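Pbp related beta-lactamase (Pyrococcus abyssi, PDB 2QMI) probably hydrolyses peptides as an octameric, self-compartmentalizing serine peptidase related to penicillin-binding proteins and beta-lactamases. Local coordinates at residues A[59-65]-A[232-237]. Residues are numbered along the deposited sequence; the frame is centred on the assembly and turned at random.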
loop_
_atom_site.group_PDB
_atom_site.type_symbol
_atom_site.label_atom_id
_atom_site.label_comp_id
_atom_site.label_asym_id
_atom_site.label_seq_id
_atom_site.Cartn_x
_atom_site.Cartn_y
_atom_site.Cartn_z
ATOM N N SER A 59 -2.932 27.580 32.191
ATOM C CA SER A 59 -2.439 27.699 33.556
ATOM C C SER A 59 -2.161 29.104 34.071
ATOM O O SER A 59 -1.843 29.269 35.246
ATOM C CB SER A 59 -1.178 26.851 33.736
ATOM O OG SER A 59 -1.497 25.477 33.725
ATOM N N ILE A 60 -2.255 30.116 33.214
ATOM C CA ILE A 60 -2.022 31.472 33.699
ATOM C C ILE A 60 -3.215 31.790 34.598
ATOM O O ILE A 60 -3.183 32.718 35.409
ATOM C CB ILE A 60 -1.921 32.490 32.542
ATOM C CG1 ILE A 60 -0.724 32.134 31.657
ATOM C CG2 ILE A 60 -1.747 33.909 33.100
ATOM C CD1 ILE A 60 -0.535 33.054 30.461
ATOM N N THR A 61 -4.262 30.978 34.452
ATOM C CA THR A 61 -5.473 31.111 35.254
ATOM C C THR A 61 -5.106 30.815 36.709
ATOM O O THR A 61 -5.700 31.376 37.623
ATOM C CB THR A 61 -6.579 30.099 34.811
ATOM O OG1 THR A 61 -6.928 30.319 33.437
ATOM C CG2 THR A 61 -7.830 30.266 35.668
ATOM N N LYS A 62 -4.125 29.935 36.919
ATOM C CA LYS A 62 -3.714 29.578 38.275
ATOM C C LYS A 62 -3.379 30.785 39.157
ATOM O O LYS A 62 -3.707 30.788 40.346
ATOM C CB LYS A 62 -2.532 28.604 38.252
ATOM C CG LYS A 62 -2.910 27.166 37.853
ATOM C CD LYS A 62 -1.727 26.210 38.012
ATOM C CE LYS A 62 -2.077 24.778 37.623
ATOM N NZ LYS A 62 -2.452 24.635 36.186
ATOM N N SER A 63 -2.735 31.808 38.592
ATOM C CA SER A 63 -2.412 32.987 39.394
ATOM C C SER A 63 -3.700 33.635 39.925
ATOM O O SER A 63 -3.749 34.102 41.064
ATOM C CB SER A 63 -1.574 33.997 38.586
ATOM O OG SER A 63 -2.243 34.474 37.429
ATOM N N PHE A 64 -4.747 33.640 39.105
ATOM C CA PHE A 64 -6.029 34.204 39.507
ATOM C C PHE A 64 -6.598 33.412 40.685
ATOM O O PHE A 64 -7.025 33.984 41.678
ATOM C CB PHE A 64 -7.008 34.160 38.334
ATOM C CG PHE A 64 -6.689 35.133 37.248
ATOM C CD1 PHE A 64 -7.407 36.321 37.128
ATOM C CD2 PHE A 64 -5.677 34.869 36.337
ATOM C CE1 PHE A 64 -7.122 37.230 36.113
ATOM C CE2 PHE A 64 -5.384 35.770 35.319
ATOM C CZ PHE A 64 -6.110 36.952 35.207
ATOM N N THR A 65 -6.591 32.090 40.567
ATOM C CA THR A 65 -7.090 31.229 41.621
ATOM C C THR A 65 -6.336 31.500 42.922
ATOM O O THR A 65 -6.938 31.538 44.000
ATOM C CB THR A 65 -6.922 29.743 41.251
ATOM O OG1 THR A 65 -7.757 29.428 40.131
ATOM C CG2 THR A 65 -7.295 28.847 42.430
ATOM N N THR A 232 -11.657 24.872 34.626
ATOM C CA THR A 232 -11.893 26.159 35.291
ATOM C C THR A 232 -10.752 26.779 36.112
ATOM O O THR A 232 -9.976 27.580 35.593
ATOM C CB THR A 232 -13.130 26.083 36.221
ATOM O OG1 THR A 232 -12.991 24.967 37.111
ATOM C CG2 THR A 232 -14.401 25.930 35.414
ATOM N N ALA A 233 -10.675 26.424 37.395
ATOM C CA ALA A 233 -9.666 26.961 38.308
ATOM C C ALA A 233 -8.204 26.667 37.939
ATOM O O ALA A 233 -7.316 27.464 38.241
ATOM C CB ALA A 233 -9.948 26.474 39.730
ATOM N N ASP A 234 -7.957 25.531 37.292
ATOM C CA ASP A 234 -6.604 25.152 36.898
ATOM C C ASP A 234 -6.160 25.714 35.546
ATOM O O ASP A 234 -4.976 25.664 35.214
ATOM C CB ASP A 234 -6.468 23.626 36.908
ATOM C CG ASP A 234 -7.486 22.943 36.027
ATOM O OD1 ASP A 234 -8.582 23.506 35.824
ATOM O OD2 ASP A 234 -7.197 21.832 35.551
ATOM N N GLY A 235 -7.094 26.250 34.760
ATOM C CA GLY A 235 -6.705 26.817 33.478
ATOM C C GLY A 235 -7.779 26.997 32.422
ATOM O O GLY A 235 -7.561 26.629 31.273
ATOM N N GLY A 236 -8.915 27.591 32.781
ATOM C CA GLY A 236 -9.984 27.757 31.810
ATOM C C GLY A 236 -10.344 29.171 31.404
ATOM O O GLY A 236 -11.344 29.397 30.731
ATOM N N LEU A 237 -9.524 30.134 31.784
ATOM C CA LEU A 237 -9.819 31.514 31.446
ATOM C C LEU A 237 -9.339 31.906 30.042
ATOM O O LEU A 237 -8.267 31.489 29.593
ATOM C CB LEU A 237 -9.196 32.432 32.505
ATOM C CG LEU A 237 -9.630 33.895 32.570
ATOM C CD1 LEU A 237 -11.125 34.003 32.878
ATOM C CD2 LEU A 237 -8.808 34.588 33.641
#
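Lys62 NZ gives a hydrogen bond of 2.9 Å to Asp234 O, arriving in the carbonyl plane on a lone pair. Its chain is extended as far as CE and then bends (chi4 63°), which turns the ammonium group to that oxygen; Tyr160 OH and Asn162 OD1 are also hydrogen-bonded to NZ. About one turn further along the helix, Thr65 OG1 donates to Ala233 O at 2.8 Å, again on a lone pair, and Thr65 OG1 is also hydrogen-bonded to Tyr180 OH. Thr61 OG1 instead accepts from Leu237 N (3.1 Å, N-H...O angle 156°), and it is also hydrogen-bonded to Gly58 O. Together the three bonds, each between a side chain of 59-65 and the backbone of 232-237, illustrate how the first turns of a helix can hold an irregular loop.

Van der Waals contacts accompany these bonds. With CG2 anti to its backbone N, Thr61 packs the methyl against Thr232 O at 3.4 Å, and its CB lies on Gly235 CA. Leu237 CD2 sits almost centrally over one face of the Phe64 ring, 3.8 Å from the centroid and 7° off the normal, a CH-pi contact; Tyr247 stacks with the same ring.

Gly235, whose backbone angles suit glycine, passes close to Ser59, CA to CA 4.4 Å. Ser59 OG is hydrogen-bonded to Tyr160 OH. Ser59 and Lys62 around the start of helix 61-74, with Tyr160 and Asn162 nearby, match the SxxK and YxN pattern of penicillin-binding proteins and class C beta-lactamases, consistent with a serine-hydrolase active site lying beside this buried loop.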